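Local coordinates for scyllo-inositol 2-dehydrogenase (NADP(+)) IolW (PDB 3GFG), which catalyses the reversible NADPH-dependent reduction of scyllo-inosose to scyllo-inositol and cannot use NADH in place of NADPH, at residues B[15-20]-B[40-45]; B[79-84]-B[102-107]. All blocks are in the same frame, centred on the assembly; numbering follows the deposited sequence.

How the interactions relate
Interactions 1 and 2 illustrate how a Rossmann sheet is assembled from beta-alpha-beta units side by side. Their centres lie about 15 Å apart in the same six-stranded parallel sheet, and strands 15-20 and 77-80 are neighbours in it, so the two contacts meet directly. Leu20 N is 2.9 Å from Ile79 O, while Leu20 O is probably hydrogen-bonded to Thr81 OG1, and Val17 CG1 packs on Ile79 CG1 at 3.9 Å. Strand 15-20 runs into a glycine-rich turn (Gly21, Gly23, Gly26) consistent with the GxGxxG dinucleotide-binding motif. The loops of interaction 2 begin beside that turn, as expected around the NADP(H) site of this family.

Interaction 1 of 2, residues B[15-20]-B[40-45]; sequences IKVGIL and YQISKI
Tyr40 sets CG anti to its carbonyl carbon (chi1 -63°), and Ile15 places CG1 likewise (chi1 -62°); with matching torsions the paired side chains run side by side. Ile15 CD1 lies over one face of the phenol ring, 4.0 Å from Tyr40 CE1, while Val17 CG2 approaches Tyr40 CD1 obliquely at 3.5 Å. The hydroxyl at the far end of the ring bonds to Tyr315 O in helix 312-324, which packs over this face of the sheet. Helix 24-36 connects the two strands in the first beta-alpha-beta unit of the Rossmann fold. Parallel pairing alternates from Gln41 N to Ile15 O and from Val17 N to Gln41 O (2.8 Å), then meets a beta bulge. There Val17 O takes Ser43 N in its carbonyl plane at 2.8 Å and, more weakly, Lys44 N at 3.4 Å; the register slips by one residue before Ile19 N binds Lys44 O. Beyond Val17, Ile19 CD1 rests on Ile42 CG1 at 3.8 Å. On the other face of the sheet, Lys16 bends at chi2 and chi4 and lies alongside Gln41, its CE 3.3 Å from Gln41 OE1. Thr14 takes both polar ends, its O binding Lys16 NZ and its OG1 bonded to Gln41 OE1.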
loop_
_atom_site.group_PDB
_atom_site.type_symbol
_atom_site.label_atom_id
_atom_site.label_comp_id
_atom_site.label_asym_id
_atom_site.label_seq_id
_atom_site.Cartn_x
_atom_site.Cartn_y
_atom_site.Cartn_z
ATOM N N ILE B 15 11.412 40.856 14.040
ATOM C CA ILE B 15 11.654 40.662 12.612
ATOM C C ILE B 15 10.459 41.260 11.851
ATOM O O ILE B 15 9.307 40.945 12.133
ATOM C CB ILE B 15 11.867 39.165 12.266
ATOM C CG1 ILE B 15 13.102 38.620 12.996
ATOM C CG2 ILE B 15 12.016 38.963 10.774
ATOM C CD1 ILE B 15 12.926 37.245 13.618
ATOM N N LYS B 16 10.730 42.163 10.919
ATOM C CA LYS B 16 9.645 42.853 10.224
ATOM C C LYS B 16 9.195 42.002 9.051
ATOM O O LYS B 16 9.984 41.715 8.146
ATOM C CB LYS B 16 10.068 44.262 9.770
ATOM C CG LYS B 16 10.422 45.244 10.877
ATOM C CD LYS B 16 9.381 45.287 11.986
ATOM C CE LYS B 16 9.814 46.251 13.092
ATOM N NZ LYS B 16 11.191 45.950 13.582
ATOM N N VAL B 17 7.934 41.575 9.101
ATOM C CA VAL B 17 7.401 40.607 8.161
ATOM C C VAL B 17 6.400 41.234 7.170
ATOM O O VAL B 17 5.511 42.002 7.552
ATOM C CB VAL B 17 6.778 39.407 8.918
ATOM C CG1 VAL B 17 6.109 38.433 7.962
ATOM C CG2 VAL B 17 7.839 38.673 9.748
ATOM N N GLY B 18 6.586 40.931 5.889
ATOM C CA GLY B 18 5.548 41.142 4.888
ATOM C C GLY B 18 4.927 39.818 4.450
ATOM O O GLY B 18 5.635 38.876 4.075
ATOM N N ILE B 19 3.604 39.729 4.504
ATOM C CA ILE B 19 2.901 38.567 3.976
ATOM C C ILE B 19 2.240 38.858 2.617
ATOM O O ILE B 19 1.461 39.825 2.455
ATOM C CB ILE B 19 1.852 38.023 4.967
ATOM C CG1 ILE B 19 2.514 37.712 6.316
ATOM C CG2 ILE B 19 1.169 36.756 4.399
ATOM C CD1 ILE B 19 1.534 37.418 7.479
ATOM N N LEU B 20 2.551 38.010 1.641
ATOM C CA LEU B 20 1.895 38.068 0.349
ATOM C C LEU B 20 0.765 37.072 0.336
ATOM O O LEU B 20 0.998 35.868 0.481
ATOM C CB LEU B 20 2.861 37.721 -0.786
ATOM C CG LEU B 20 4.209 38.418 -0.918
ATOM C CD1 LEU B 20 4.775 38.045 -2.267
ATOM C CD2 LEU B 20 4.138 39.957 -0.751
ATOM N N TYR B 40 8.481 38.110 15.963
ATOM C CA TYR B 40 7.914 38.668 14.720
ATOM C C TYR B 40 6.958 39.863 14.857
ATOM O O TYR B 40 6.250 40.012 15.845
ATOM C CB TYR B 40 7.196 37.566 13.929
ATOM C CG TYR B 40 8.109 36.452 13.470
ATOM C CD1 TYR B 40 8.916 36.606 12.335
ATOM C CD2 TYR B 40 8.189 35.261 14.173
ATOM C CE1 TYR B 40 9.759 35.605 11.916
ATOM C CE2 TYR B 40 9.050 34.252 13.769
ATOM C CZ TYR B 40 9.808 34.429 12.639
ATOM O OH TYR B 40 10.627 33.430 12.222
ATOM N N GLN B 41 6.920 40.691 13.822
ATOM C CA GLN B 41 5.925 41.741 13.706
ATOM C C GLN B 41 5.458 41.747 12.256
ATOM O O GLN B 41 6.285 41.872 11.345
ATOM C CB GLN B 41 6.551 43.086 14.087
ATOM C CG GLN B 41 5.614 44.251 14.233
ATOM C CD GLN B 41 6.371 45.564 14.349
ATOM O OE1 GLN B 41 7.339 45.676 15.121
ATOM N NE2 GLN B 41 5.952 46.566 13.564
ATOM N N ILE B 42 4.151 41.566 12.040
ATOM C CA ILE B 42 3.584 41.588 10.686
ATOM C C ILE B 42 3.358 43.056 10.372
ATOM O O ILE B 42 2.438 43.685 10.921
ATOM C CB ILE B 42 2.222 40.809 10.567
ATOM C CG1 ILE B 42 2.346 39.279 10.660
ATOM C CG2 ILE B 42 1.613 41.018 9.203
ATOM C CD1 ILE B 42 3.555 38.737 11.284
ATOM N N SER B 43 4.204 43.609 9.504
ATOM C CA SER B 43 4.091 45.027 9.098
ATOM C C SER B 43 3.146 45.268 7.927
ATOM O O SER B 43 2.419 46.266 7.909
ATOM C CB SER B 43 5.459 45.605 8.751
ATOM O OG SER B 43 6.235 45.757 9.928
ATOM N N LYS B 44 3.176 44.360 6.952
ATOM C CA LYS B 44 2.405 44.526 5.744
ATOM C C LYS B 44 1.900 43.218 5.183
ATOM O O LYS B 44 2.516 42.178 5.346
ATOM C CB LYS B 44 3.223 45.246 4.689
ATOM C CG LYS B 44 3.295 46.745 4.885
ATOM C CD LYS B 44 4.478 47.340 4.152
ATOM C CE LYS B 44 4.359 48.828 4.077
ATOM N NZ LYS B 44 5.464 49.298 3.233
ATOM N N ILE B 45 0.759 43.298 4.511
ATOM C CA ILE B 45 0.121 42.162 3.870
ATOM C C ILE B 45 -0.398 42.606 2.494
ATOM O O ILE B 45 -1.214 43.550 2.379
ATOM C CB ILE B 45 -1.054 41.630 4.704
ATOM C CG1 ILE B 45 -0.612 41.361 6.151
ATOM C CG2 ILE B 45 -1.622 40.371 4.052
ATOM C CD1 ILE B 45 -1.561 40.513 6.971
#

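Interaction 2 of 2, residues B[79-84]-B[102-107]; sequences IVTTPS and VMEKPM
Val80 and Val102 join the strands of a later beta-alpha-beta unit of the Rossmann fold, in which helix 87-96 links strand 77-80 to the parallel strand 100-103. Backbone hydrogen bonds form the first kind of contact. Val80 N points almost straight at Val102 O (2.8 Å, 173° at the hydrogen), and Glu104 N returns a bond to Val80 O at 3.2 Å. These two bonds bracket Met103, whose side chain lies with that of Val80 on the face covered by Thr91 of helix 87-96. Beyond this pair of bonds the two chains diverge.

Apolar packing is the second kind. Ile79 and Val102 stand side by side, Ile79 CD1 lying 4.0 Å from Val102 CB, and Tyr315 of helix 312-324 touches both. One residue on from Val80, Thr81 CG2 passes slantwise by Glu104 CG at 4.1 Å. Thr81 can offer this methyl because it is CG2, rather than the hydroxyl, that is anti to the carbonyl carbon; OG1 is hydrogen-bonded to Leu20 O.

The polar contacts of the Glu104 side chain are the third kind. Glu104 opens the Glu-Lys-Pro motif familiar in the Gfo/Idh/MocA family, and a bend at chi2 (-60°) brings its carboxylate back beside the chain. Glu104 OE1 receives Lys105 N on its anti lone pair at 2.9 Å. OE2 bonds to His30 NE2 of helix 24-36, with Ser25 OG a weaker partner, so the carboxylate ties segment 102-107 to that helix. Replacing this glutamate with an alanine removes both oxygens and would probably leave His30 NE2 and Lys105 N without their acceptors and this part of the chain less firmly tied to helix 24-36. Farther along the motif, Lys105 NZ forms a salt bridge with Asp186 OD1, and the peptide bond before Pro106 is cis.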
loop_
_atom_site.group_PDB
_atom_site.type_symbol
_atom_site.label_atom_id
_atom_site.label_comp_id
_atom_site.label_asym_id
_atom_site.label_seq_id
_atom_site.Cartn_x
_atom_site.Cartn_y
_atom_site.Cartn_z
ATOM N N ILE B 79 6.801 36.252 3.502
ATOM C CA ILE B 79 6.084 34.967 3.395
ATOM C C ILE B 79 5.269 34.946 2.089
ATOM O O ILE B 79 4.384 35.773 1.877
ATOM C CB ILE B 79 5.142 34.710 4.611
ATOM C CG1 ILE B 79 5.761 35.153 5.955
ATOM C CG2 ILE B 79 4.671 33.270 4.649
ATOM C CD1 ILE B 79 6.998 34.403 6.410
ATOM N N VAL B 80 5.575 34.019 1.201
ATOM C CA VAL B 80 4.940 34.014 -0.100
ATOM C C VAL B 80 3.808 32.984 -0.083
ATOM O O VAL B 80 4.079 31.775 -0.103
ATOM C CB VAL B 80 5.988 33.716 -1.223
ATOM C CG1 VAL B 80 5.338 33.751 -2.587
ATOM C CG2 VAL B 80 7.137 34.740 -1.174
ATOM N N THR B 81 2.551 33.440 -0.020
ATOM C CA THR B 81 1.412 32.504 0.069
ATOM C C THR B 81 0.395 32.691 -1.056
ATOM O O THR B 81 -0.752 32.259 -0.952
ATOM C CB THR B 81 0.670 32.573 1.447
ATOM O OG1 THR B 81 0.002 33.834 1.589
ATOM C CG2 THR B 81 1.628 32.364 2.619
ATOM N N THR B 82 0.822 33.340 -2.132
ATOM C CA THR B 82 -0.054 33.613 -3.259
ATOM C C THR B 82 -0.224 32.376 -4.149
ATOM O O THR B 82 0.482 31.383 -3.962
ATOM C CB THR B 82 0.464 34.803 -4.055
ATOM O OG1 THR B 82 1.895 34.744 -4.135
ATOM C CG2 THR B 82 0.073 36.068 -3.344
ATOM N N PRO B 83 -1.175 32.417 -5.109
ATOM C CA PRO B 83 -1.398 31.244 -5.982
ATOM C C PRO B 83 -0.108 30.710 -6.627
ATOM O O PRO B 83 0.740 31.480 -7.077
ATOM C CB PRO B 83 -2.335 31.781 -7.070
ATOM C CG PRO B 83 -3.004 32.954 -6.466
ATOM C CD PRO B 83 -2.076 33.541 -5.446
ATOM N N SER B 84 0.012 29.390 -6.654
ATOM C CA SER B 84 1.112 28.658 -7.291
ATOM C C SER B 84 1.880 29.361 -8.425
ATOM O O SER B 84 3.106 29.467 -8.372
ATOM C CB SER B 84 0.581 27.318 -7.800
ATOM O OG SER B 84 1.433 26.271 -7.372
ATOM N N VAL B 102 10.265 32.851 2.955
ATOM C CA VAL B 102 9.597 31.567 3.144
ATOM C C VAL B 102 8.518 31.385 2.044
ATOM O O VAL B 102 7.609 32.218 1.892
ATOM C CB VAL B 102 8.954 31.503 4.518
ATOM C CG1 VAL B 102 7.995 30.304 4.605
ATOM C CG2 VAL B 102 10.035 31.457 5.624
ATOM N N MET B 103 8.669 30.305 1.269
ATOM C CA MET B 103 7.796 29.916 0.156
ATOM C C MET B 103 6.863 28.847 0.656
ATOM O O MET B 103 7.305 27.902 1.328
ATOM C CB MET B 103 8.611 29.247 -0.963
ATOM C CG MET B 103 9.786 30.024 -1.533
ATOM S SD MET B 103 10.526 29.267 -3.012
ATOM C CE MET B 103 9.253 29.550 -4.228
ATOM N N GLU B 104 5.585 28.947 0.321
ATOM C CA GLU B 104 4.679 27.818 0.533
ATOM C C GLU B 104 5.095 26.658 -0.345
ATOM O O GLU B 104 5.777 26.843 -1.345
ATOM C CB GLU B 104 3.226 28.182 0.193
ATOM C CG GLU B 104 2.345 28.471 1.407
ATOM C CD GLU B 104 2.219 27.278 2.382
ATOM O OE1 GLU B 104 2.998 26.288 2.270
ATOM O OE2 GLU B 104 1.328 27.336 3.270
ATOM N N LYS B 105 4.678 25.457 0.024
ATOM C CA LYS B 105 4.924 24.293 -0.812
ATOM C C LYS B 105 3.739 24.113 -1.763
ATOM O O LYS B 105 2.686 24.695 -1.529
ATOM C CB LYS B 105 5.183 23.026 0.042
ATOM C CG LYS B 105 4.260 22.760 1.265
ATOM C CD LYS B 105 2.748 22.665 0.937
ATOM C CE LYS B 105 2.406 21.524 -0.005
ATOM N NZ LYS B 105 0.948 21.552 -0.352
ATOM N N PRO B 106 3.904 23.352 -2.861
ATOM C CA PRO B 106 5.156 22.838 -3.435
ATOM C C PRO B 106 6.018 24.019 -3.871
ATOM O O PRO B 106 5.486 25.029 -4.318
ATOM C CB PRO B 106 4.679 22.060 -4.670
ATOM C CG PRO B 106 3.325 22.589 -4.970
ATOM C CD PRO B 106 2.734 22.911 -3.639
ATOM N N MET B 107 7.329 23.892 -3.716
ATOM C CA MET B 107 8.271 24.954 -4.047
ATOM C C MET B 107 7.974 25.596 -5.409
ATOM O O MET B 107 7.646 26.788 -5.494
ATOM C CB MET B 107 9.691 24.389 -3.998
ATOM C CG MET B 107 10.757 25.446 -3.997
ATOM S SD MET B 107 12.425 24.780 -3.965
ATOM C CE MET B 107 13.322 26.323 -3.887
#